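PDB 3PTW: malonyl CoA-acyl carrier protein transacylase from Clostridium perfringens, which probably catalyses transfer of the malonyl group from coenzyme A to acyl carrier protein, the reaction that supplies malonyl units for fatty acid synthesis. Local coordinates for residues F33-E38 / N105-V110; F61-I66 / K114-F119; E27-V32 / L74-K79. All coordinates share one frame; numbering follows the deposited sequence.

Contact 1 of 3, residues F33-E38 / N105-V110; sequences FKRSSE and NFEDGV
Arg-35 takes Phe-106 CD2 over one face of its guanidinium, toward the rim of that group, with CZ 4.0 Å from CD2. The two planes are turned 69° apart, so the pair is not a parallel stack. A bend in the arginine chain at chi3 (60°) swings NE and NH1 toward Glu-107, whose own chain bends at chi2. Arg-35 NH1 donates to Glu-107 OE2 at 3.2 Å within a salt bridge, meeting the oxygen from above the carboxylate plane, and the second bond, Arg-35 NE to Glu-107 OE1 at 3.4 Å, is weak. Here segment 33-38 of helix 27-40 crosses the first turn of helix 106-122 at -57°, and that turn is N-capped: Asn-105 OD1 accepts from Asp-108 N at 3.2 Å. Asn-105 also offers ND2 weakly to Glu-107 OE2, so that oxygen is approached by two donors, and the helix N terminus would be expected to favour the negative charge there. Deeper in, Ser-36 rests its CB on CZ of Phe-106 at 3.8 Å. Its OG lies 3.8 Å from Val-110 CG1 but finds its polar partner in Thr-68 OG1 of helix 59-79. That third helix also receives Phe-106, on Met-71, and Val-110, on Ile-67 and Thr-68.

Contact 2 of 3, residues F61-I66 / K114-F119; sequences FTQPAI and KKRGKF
Segments 61-66 and 114-119, from helices 59-79 and 106-122, run nearly antiparallel, at 151°, with their axes only 7.6 Å apart. The backbones come nearest at Pro-64 and Lys-114, whose CA atoms are 5.4 Å from each other. The first is kinked at Pro-64, whose ring nitrogen has no bond to the turn before. The proline ring leans on the base of Lys-114, its CG 3.8 Å from Lys-114 CB. Gly-117 has no side chain, which lets the amide of Gln-63 lie close against it, with CD 3.5 Å from Gly-117 CA.

From Pro-64 the lysine runs extended alongside Phe-61, then bends at its last torsion (chi4 78°) and brings NZ obliquely up to the aromatic ring, nearest CE1 and CZ. The result is an off-centre cation-pi contact, with Lys-114 NZ 3.8 Å from the centroid of the Phe-61 ring. The same ammonium forms a salt bridge with Glu-60, which Lys-118 shares.

On another side of the interface, Gln-63 and Arg-116 cross at about a right angle. Arg-116 NH1 donates to Gln-63 OE1 at 2.9 Å, the oxygen lying in the guanidinium plane. At the acceptor the approach is side-on: the C=O...donor angle is 95° and NH1 stands above the carbonyl plane. The other terminal nitrogen, NH2, bonds to Gln-248 OE1 and Ser-91 OG.

Ser-91 sits in a GxSxG sequence resembling a nucleophile elbow, and in malonyl transferases of this family an arginine close to the nucleophilic serine receives the malonyl carboxylate. The placement of Arg-116 is consistent with that role, which would make Gln-63 a second-shell residue limiting its rotation.

Contact 3 of 3, residues E27-V32 / L74-K79; sequences EESKEV and LTALDK
Glu-28 packs its whole side chain across Thr-75, Ala-76 and Lys-79, and its path from backbone to carboxylate traces most of the interface. CB begins against the methyl of Thr-75, 3.7 Å from CG2, the two side chains sliding past each other in opposite directions. CG, set between the backbone N and the carbonyl carbon (chi1 64°), stays on that methyl and also reaches the backbone of the facing helix, 3.9 Å from Ala-76 CA. A bend at chi2 (-90°) then folds the carboxylate along segment 74-79 toward Lys-79. CD meets the aliphatic part of the lysine; OE2 rests on Lys-79 CD at 3.4 Å and lies against Ala-76 as well.

The ends of the two side chains are joined through solvent. Glu-28 OE1 accepts from a water at 2.9 Å, and Lys-79 NZ donates to the same water at 3.1 Å. The charged atoms themselves, Glu-28 OE1 and Lys-79 NZ, stay 4.2 Å apart, beyond a salt bridge, so the water is what links them.

On the more buried flank, Ser-29 OG touches Ala-76 CB while bonding to the carbonyl of Ala-72. Val-32 CG2 packs on Thr-75 OG1 at 3.4 Å; that hydroxyl is itself bonded to Met-71 O, one turn earlier in its helix.

The pair is an antiparallel helix packing, the two segments inclined at 150° with axes 8.4 Å apart, between the start of helix 27-40 and the end of helix 59-79, the helix that precedes strand 86-89 of the mixed sheet. Phe-22 of helix 20-25 touches Ser-29 and Ala-76, with Phe-26 beside Ala-76, while Val-32 also touches Met-71 and Ala-72.

How the contacts relate
Three helices of the acyl transferase domain, 27-40, 59-79 and 106-122, pack pairwise, and each contact joins a different pair. From the N terminus, contact 3 opens at 27-32, contact 1 at 33-38 and contact 2 at 61-66. Contact 3 closes first, at 74-79, followed by contact 1 at 105-110 and contact 2 at 114-119. Every pair of loops therefore crosses, and none nests. Contact 1 touches both others: Val-110 meets Pro-64 of contact 2, and Phe-106 meets Val-32 of contact 3. Contacts 2 and 3 share helix 59-79 but use its two ends, with centres about 21 Å apart. Strand 86-89 lies within the loops of contacts 1 and 2.

Contact 1 of 3, residues F33-E38 / N105-V110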
loop_
_atom_site.group_PDB
_atom_site.type_symbol
_atom_site.label_atom_id
_atom_site.label_comp_id
_atom_site.label_asym_id
_atom_site.label_seq_id
_atom_site.Cartn_x
_atom_site.Cartn_y
_atom_site.Cartn_z
ATOM N N PHE A 33 5.282 -3.432 -18.677
ATOM C CA PHE A 33 6.255 -4.428 -18.223
ATOM C C PHE A 33 7.581 -4.266 -18.940
ATOM O O PHE A 33 8.648 -4.386 -18.327
ATOM C CB PHE A 33 5.711 -5.858 -18.385
ATOM C CG PHE A 33 4.959 -6.339 -17.190
ATOM C CD1 PHE A 33 5.599 -7.088 -16.205
ATOM C CD2 PHE A 33 3.620 -5.991 -17.009
ATOM C CE1 PHE A 33 4.913 -7.508 -15.069
ATOM C CE2 PHE A 33 2.925 -6.410 -15.880
ATOM C CZ PHE A 33 3.583 -7.173 -14.901
ATOM N N LYS A 34 7.500 -3.985 -20.242
ATOM C CA LYS A 34 8.675 -3.699 -21.062
ATOM C C LYS A 34 9.481 -2.530 -20.478
ATOM O O LYS A 34 10.699 -2.615 -20.333
ATOM C CB LYS A 34 8.250 -3.400 -22.508
ATOM C CG LYS A 34 8.566 -4.498 -23.519
ATOM C CD LYS A 34 7.713 -5.738 -23.352
ATOM C CE LYS A 34 8.170 -6.840 -24.301
ATOM N NZ LYS A 34 7.731 -8.181 -23.821
ATOM N N ARG A 35 8.784 -1.462 -20.108
ATOM C CA ARG A 35 9.412 -0.261 -19.568
ATOM C C ARG A 35 10.034 -0.495 -18.184
ATOM O O ARG A 35 11.060 0.104 -17.842
ATOM C CB ARG A 35 8.387 0.871 -19.499
ATOM C CG ARG A 35 8.003 1.457 -20.853
ATOM C CD ARG A 35 6.722 2.280 -20.749
ATOM N NE ARG A 35 6.841 3.411 -19.824
ATOM C CZ ARG A 35 5.817 4.051 -19.258
ATOM N NH1 ARG A 35 6.047 5.069 -18.429
ATOM N NH2 ARG A 35 4.567 3.681 -19.505
ATOM N N SER A 36 9.400 -1.360 -17.391
ATOM C CA SER A 36 9.870 -1.642 -16.044
ATOM C C SER A 36 11.159 -2.436 -16.135
ATOM O O SER A 36 12.136 -2.154 -15.423
ATOM C CB SER A 36 8.813 -2.410 -15.244
ATOM O OG SER A 36 9.262 -2.616 -13.910
ATOM N N SER A 37 11.153 -3.420 -17.023
ATOM C CA SER A 37 12.346 -4.197 -17.315
ATOM C C SER A 37 13.490 -3.309 -17.783
ATOM O O SER A 37 14.597 -3.417 -17.263
ATOM C CB SER A 37 12.047 -5.276 -18.350
ATOM O OG SER A 37 11.190 -6.236 -17.784
ATOM N N GLU A 38 13.218 -2.434 -18.754
ATOM C CA GLU A 38 14.234 -1.498 -19.248
ATOM C C GLU A 38 14.780 -0.627 -18.123
ATOM O O GLU A 38 15.985 -0.460 -18.003
ATOM C CB GLU A 38 13.697 -0.617 -20.384
ATOM C CG GLU A 38 13.637 -1.297 -21.752
ATOM C CD GLU A 38 15.009 -1.716 -22.301
ATOM O OE1 GLU A 38 15.033 -2.412 -23.339
ATOM O OE2 GLU A 38 16.056 -1.359 -21.709
ATOM N N ASN A 105 7.344 9.955 -11.990
ATOM C CA ASN A 105 7.395 9.198 -13.224
ATOM C C ASN A 105 7.406 7.692 -12.909
ATOM O O ASN A 105 7.950 7.267 -11.891
ATOM C CB ASN A 105 8.664 9.653 -13.967
ATOM C CG ASN A 105 9.049 8.757 -15.091
ATOM O OD1 ASN A 105 10.056 8.053 -15.003
ATOM N ND2 ASN A 105 8.275 8.783 -16.176
ATOM N N PHE A 106 6.779 6.893 -13.766
ATOM C CA PHE A 106 6.779 5.434 -13.592
ATOM C C PHE A 106 8.185 4.806 -13.462
ATOM O O PHE A 106 8.459 4.112 -12.479
ATOM C CB PHE A 106 5.967 4.732 -14.693
ATOM C CG PHE A 106 6.093 3.227 -14.665
ATOM C CD1 PHE A 106 5.570 2.494 -13.602
ATOM C CD2 PHE A 106 6.771 2.551 -15.681
ATOM C CE1 PHE A 106 5.702 1.108 -13.559
ATOM C CE2 PHE A 106 6.901 1.170 -15.651
ATOM C CZ PHE A 106 6.363 0.446 -14.586
ATOM N N GLU A 107 9.063 5.047 -14.440
ATOM C CA GLU A 107 10.444 4.532 -14.397
ATOM C C GLU A 107 11.177 4.897 -13.094
ATOM O O GLU A 107 11.875 4.066 -12.522
ATOM C CB GLU A 107 11.266 4.994 -15.611
ATOM C CG GLU A 107 10.935 4.279 -16.918
ATOM C CD GLU A 107 9.805 4.939 -17.700
ATOM O OE1 GLU A 107 9.830 4.850 -18.945
ATOM O OE2 GLU A 107 8.892 5.552 -17.084
ATOM N N ASP A 108 11.006 6.135 -12.638
ATOM C CA ASP A 108 11.584 6.581 -11.377
ATOM C C ASP A 108 10.884 5.901 -10.213
ATOM O O ASP A 108 11.520 5.526 -9.225
ATOM C CB ASP A 108 11.497 8.103 -11.248
ATOM C CG ASP A 108 12.298 8.825 -12.313
ATOM O OD1 ASP A 108 13.189 8.202 -12.936
ATOM O OD2 ASP A 108 12.037 10.019 -12.532
ATOM N N GLY A 109 9.574 5.724 -10.350
ATOM C CA GLY A 109 8.788 4.987 -9.369
ATOM C C GLY A 109 9.353 3.604 -9.131
ATOM O O GLY A 109 9.727 3.270 -8.005
ATOM N N VAL A 110 9.451 2.799 -10.185
ATOM C CA VAL A 110 9.913 1.424 -9.996
ATOM C C VAL A 110 11.319 1.339 -9.431
ATOM O O VAL A 110 11.532 0.597 -8.481
ATOM C CB VAL A 110 9.747 0.511 -11.233
ATOM C CG1 VAL A 110 8.328 0.023 -11.324
ATOM C CG2 VAL A 110 10.196 1.196 -12.526
#

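Contact 2 of 3, residues F61-I66 / K114-F119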
loop_
_atom_site.group_PDB
_atom_site.type_symbol
_atom_site.label_atom_id
_atom_site.label_comp_id
_atom_site.label_asym_id
_atom_site.label_seq_id
_atom_site.Cartn_x
_atom_site.Cartn_y
_atom_site.Cartn_z
ATOM N N PHE A 61 12.477 -6.871 -3.971
ATOM C CA PHE A 61 11.908 -7.265 -5.250
ATOM C C PHE A 61 10.376 -7.210 -5.308
ATOM O O PHE A 61 9.819 -6.886 -6.355
ATOM C CB PHE A 61 12.445 -8.635 -5.663
ATOM C CG PHE A 61 13.884 -8.600 -6.072
ATOM C CD1 PHE A 61 14.229 -8.401 -7.408
ATOM C CD2 PHE A 61 14.903 -8.721 -5.123
ATOM C CE1 PHE A 61 15.561 -8.340 -7.797
ATOM C CE2 PHE A 61 16.258 -8.663 -5.508
ATOM C CZ PHE A 61 16.582 -8.478 -6.835
ATOM N N THR A 62 9.717 -7.519 -4.194
ATOM C CA THR A 62 8.267 -7.398 -4.059
ATOM C C THR A 62 7.755 -6.018 -4.466
ATOM O O THR A 62 6.729 -5.906 -5.160
ATOM C CB THR A 62 7.815 -7.652 -2.587
ATOM O OG1 THR A 62 8.441 -8.829 -2.078
ATOM C CG2 THR A 62 6.300 -7.810 -2.493
ATOM N N GLN A 63 8.469 -4.974 -4.031
ATOM C CA GLN A 63 7.982 -3.611 -4.189
ATOM C C GLN A 63 7.911 -3.177 -5.677
ATOM O O GLN A 63 6.834 -2.793 -6.135
ATOM C CB GLN A 63 8.722 -2.619 -3.258
ATOM C CG GLN A 63 8.547 -2.933 -1.745
ATOM C CD GLN A 63 8.893 -1.772 -0.787
ATOM O OE1 GLN A 63 9.182 -0.648 -1.196
ATOM N NE2 GLN A 63 8.872 -2.065 0.497
ATOM N N PRO A 64 9.020 -3.290 -6.448
ATOM C CA PRO A 64 8.890 -2.956 -7.879
ATOM C C PRO A 64 8.063 -3.962 -8.665
ATOM O O PRO A 64 7.578 -3.642 -9.758
ATOM C CB PRO A 64 10.332 -2.974 -8.383
ATOM C CG PRO A 64 11.069 -3.893 -7.411
ATOM C CD PRO A 64 10.417 -3.586 -6.081
ATOM N N ALA A 65 7.925 -5.174 -8.144
ATOM C CA ALA A 65 7.049 -6.155 -8.777
ATOM C C ALA A 65 5.590 -5.694 -8.710
ATOM O O ALA A 65 4.913 -5.639 -9.731
ATOM C CB ALA A 65 7.228 -7.515 -8.150
ATOM N N ILE A 66 5.129 -5.339 -7.520
ATOM C CA ILE A 66 3.753 -4.851 -7.317
ATOM C C ILE A 66 3.488 -3.525 -8.033
ATOM O O ILE A 66 2.456 -3.358 -8.693
ATOM C CB ILE A 66 3.414 -4.757 -5.808
ATOM C CG1 ILE A 66 3.329 -6.170 -5.228
ATOM C CG2 ILE A 66 2.120 -3.953 -5.559
ATOM C CD1 ILE A 66 3.087 -6.228 -3.761
ATOM N N LYS A 114 12.353 -0.221 -5.338
ATOM C CA LYS A 114 13.300 -1.319 -5.199
ATOM C C LYS A 114 14.317 -0.937 -4.121
ATOM O O LYS A 114 14.607 -1.733 -3.228
ATOM C CB LYS A 114 13.978 -1.626 -6.539
ATOM C CG LYS A 114 15.040 -2.710 -6.490
ATOM C CD LYS A 114 15.572 -2.995 -7.904
ATOM C CE LYS A 114 16.907 -3.736 -7.862
ATOM N NZ LYS A 114 16.689 -5.174 -7.564
ATOM N N LYS A 115 14.823 0.295 -4.195
ATOM C CA LYS A 115 15.770 0.797 -3.209
ATOM C C LYS A 115 15.144 0.869 -1.822
ATOM O O LYS A 115 15.752 0.446 -0.847
ATOM C CB LYS A 115 16.360 2.152 -3.644
ATOM C CG LYS A 115 17.346 2.020 -4.816
ATOM C CD LYS A 115 18.175 3.282 -5.020
ATOM C CE LYS A 115 18.928 3.293 -6.364
ATOM N NZ LYS A 115 18.006 3.399 -7.573
ATOM N N ARG A 116 13.918 1.387 -1.759
ATOM C CA ARG A 116 13.138 1.504 -0.534
ATOM C C ARG A 116 12.951 0.145 0.132
ATOM O O ARG A 116 13.151 -0.002 1.337
ATOM C CB ARG A 116 11.773 2.120 -0.859
ATOM C CG ARG A 116 10.744 2.133 0.285
ATOM C CD ARG A 116 9.406 2.672 -0.259
ATOM N NE ARG A 116 8.397 2.927 0.767
ATOM C CZ ARG A 116 7.528 2.020 1.218
ATOM N NH1 ARG A 116 7.559 0.774 0.765
ATOM N NH2 ARG A 116 6.647 2.358 2.156
ATOM N N GLY A 117 12.564 -0.843 -0.666
ATOM C CA GLY A 117 12.300 -2.186 -0.167
ATOM C C GLY A 117 13.543 -2.783 0.429
ATOM O O GLY A 117 13.484 -3.435 1.478
ATOM N N LYS A 118 14.670 -2.552 -0.247
ATOM C CA LYS A 118 15.995 -2.933 0.238
ATOM C C LYS A 118 16.270 -2.281 1.593
ATOM O O LYS A 118 16.671 -2.964 2.557
ATOM C CB LYS A 118 17.047 -2.483 -0.778
ATOM C CG LYS A 118 18.455 -3.049 -0.610
ATOM C CD LYS A 118 19.467 -2.274 -1.492
ATOM C CE LYS A 118 19.369 -2.583 -3.011
ATOM N NZ LYS A 118 18.330 -1.852 -3.848
ATOM N N PHE A 119 16.042 -0.967 1.673
ATOM C CA PHE A 119 16.358 -0.221 2.893
ATOM C C PHE A 119 15.478 -0.664 4.070
ATOM O O PHE A 119 15.972 -0.839 5.199
ATOM C CB PHE A 119 16.244 1.302 2.687
ATOM C CG PHE A 119 17.065 1.846 1.541
ATOM C CD1 PHE A 119 18.291 1.275 1.188
ATOM C CD2 PHE A 119 16.616 2.960 0.828
ATOM C CE1 PHE A 119 19.051 1.788 0.127
ATOM C CE2 PHE A 119 17.361 3.482 -0.233
ATOM C CZ PHE A 119 18.585 2.895 -0.583
#

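Contact 3 of 3, residues E27-V32 / L74-K79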
loop_
_atom_site.group_PDB
_atom_site.type_symbol
_atom_site.label_atom_id
_atom_site.label_comp_id
_atom_site.label_asym_id
_atom_site.label_seq_id
_atom_site.Cartn_x
_atom_site.Cartn_y
_atom_site.Cartn_z
ATOM N N GLU A 27 -2.235 -4.423 -24.803
ATOM C CA GLU A 27 -0.931 -4.010 -25.338
ATOM C C GLU A 27 -0.251 -3.012 -24.430
ATOM O O GLU A 27 0.947 -3.100 -24.212
ATOM C CB GLU A 27 -1.054 -3.421 -26.748
ATOM C CG GLU A 27 -1.072 -4.468 -27.857
ATOM C CD GLU A 27 0.286 -5.135 -28.068
ATOM O OE1 GLU A 27 1.314 -4.418 -28.101
ATOM O OE2 GLU A 27 0.322 -6.376 -28.214
ATOM N N GLU A 28 -1.039 -2.078 -23.900
ATOM C CA GLU A 28 -0.559 -1.057 -22.974
ATOM C C GLU A 28 -0.064 -1.633 -21.638
ATOM O O GLU A 28 0.740 -1.009 -20.953
ATOM C CB GLU A 28 -1.637 0.018 -22.746
ATOM C CG GLU A 28 -2.926 -0.456 -22.060
ATOM C CD GLU A 28 -4.003 -0.930 -23.037
ATOM O OE1 GLU A 28 -3.672 -1.305 -24.183
ATOM O OE2 GLU A 28 -5.197 -0.941 -22.645
ATOM N N SER A 29 -0.541 -2.820 -21.275
ATOM C CA SER A 29 -0.082 -3.487 -20.059
ATOM C C SER A 29 1.236 -4.218 -20.346
ATOM O O SER A 29 2.166 -4.194 -19.528
ATOM C CB SER A 29 -1.148 -4.452 -19.520
ATOM O OG SER A 29 -2.347 -3.765 -19.195
ATOM N N LYS A 30 1.298 -4.857 -21.513
ATOM C CA LYS A 30 2.536 -5.397 -22.073
ATOM C C LYS A 30 3.637 -4.325 -22.078
ATOM O O LYS A 30 4.761 -4.570 -21.626
ATOM C CB LYS A 30 2.276 -5.927 -23.499
ATOM C CG LYS A 30 3.300 -6.960 -24.014
ATOM C CD LYS A 30 2.952 -7.539 -25.406
ATOM C CE LYS A 30 1.898 -8.668 -25.365
ATOM N NZ LYS A 30 0.474 -8.214 -25.577
ATOM N N GLU A 31 3.295 -3.132 -22.555
ATOM C CA GLU A 31 4.261 -2.040 -22.687
ATOM C C GLU A 31 4.797 -1.581 -21.327
ATOM O O GLU A 31 5.979 -1.237 -21.200
ATOM C CB GLU A 31 3.632 -0.871 -23.461
ATOM C CG GLU A 31 4.521 0.365 -23.628
ATOM C CD GLU A 31 3.963 1.381 -24.622
ATOM O OE1 GLU A 31 4.776 2.108 -25.237
ATOM O OE2 GLU A 31 2.722 1.456 -24.799
ATOM N N VAL A 32 3.936 -1.590 -20.311
ATOM C CA VAL A 32 4.361 -1.197 -18.971
ATOM C C VAL A 32 5.431 -2.136 -18.409
ATOM O O VAL A 32 6.379 -1.684 -17.748
ATOM C CB VAL A 32 3.171 -1.051 -17.999
ATOM C CG1 VAL A 32 3.654 -1.020 -16.558
ATOM C CG2 VAL A 32 2.395 0.215 -18.320
ATOM N N LEU A 74 -3.700 -0.392 -14.162
ATOM C CA LEU A 74 -4.173 0.982 -14.246
ATOM C C LEU A 74 -4.223 1.517 -15.691
ATOM O O LEU A 74 -5.188 2.197 -16.075
ATOM C CB LEU A 74 -3.281 1.886 -13.401
ATOM C CG LEU A 74 -3.488 3.402 -13.552
ATOM C CD1 LEU A 74 -4.890 3.816 -13.094
ATOM C CD2 LEU A 74 -2.407 4.158 -12.784
ATOM N N THR A 75 -3.167 1.245 -16.468
ATOM C CA THR A 75 -3.059 1.755 -17.841
ATOM C C THR A 75 -4.197 1.226 -18.707
ATOM O O THR A 75 -4.765 1.970 -19.503
ATOM C CB THR A 75 -1.690 1.381 -18.518
ATOM O OG1 THR A 75 -0.611 1.616 -17.609
ATOM C CG2 THR A 75 -1.451 2.223 -19.751
ATOM N N ALA A 76 -4.512 -0.058 -18.555
ATOM C CA ALA A 76 -5.603 -0.699 -19.296
ATOM C C ALA A 76 -6.952 -0.172 -18.835
ATOM O O ALA A 76 -7.838 0.084 -19.648
ATOM C CB ALA A 76 -5.540 -2.202 -19.133
ATOM N N LEU A 77 -7.111 -0.008 -17.525
ATOM C CA LEU A 77 -8.299 0.662 -16.987
ATOM C C LEU A 77 -8.470 2.048 -17.621
ATOM O O LEU A 77 -9.576 2.429 -18.012
ATOM C CB LEU A 77 -8.223 0.765 -15.465
ATOM C CG LEU A 77 -9.077 -0.143 -14.569
ATOM C CD1 LEU A 77 -9.644 -1.372 -15.262
ATOM C CD2 LEU A 77 -8.317 -0.550 -13.300
ATOM N N ASP A 78 -7.362 2.770 -17.763
ATOM C CA ASP A 78 -7.374 4.132 -18.312
ATOM C C ASP A 78 -7.875 4.140 -19.758
ATOM O O ASP A 78 -8.762 4.921 -20.096
ATOM C CB ASP A 78 -5.981 4.766 -18.201
ATOM C CG ASP A 78 -5.973 6.259 -18.508
ATOM O OD1 ASP A 78 -6.707 7.041 -17.869
ATOM O OD2 ASP A 78 -5.196 6.659 -19.388
ATOM N N LYS A 79 -7.341 3.248 -20.594
ATOM C CA LYS A 79 -7.792 3.139 -21.991
ATOM C C LYS A 79 -9.278 2.774 -22.095
ATOM O O LYS A 79 -9.951 3.146 -23.049
ATOM C CB LYS A 79 -6.960 2.113 -22.764
ATOM C CG LYS A 79 -7.032 2.302 -24.275
ATOM C CD LYS A 79 -6.663 1.033 -25.008
ATOM C CE LYS A 79 -6.771 1.229 -26.504
ATOM N NZ LYS A 79 -6.241 0.057 -27.256
HETATM O O HOH W 1 -6.058 -2.456 -25.412
#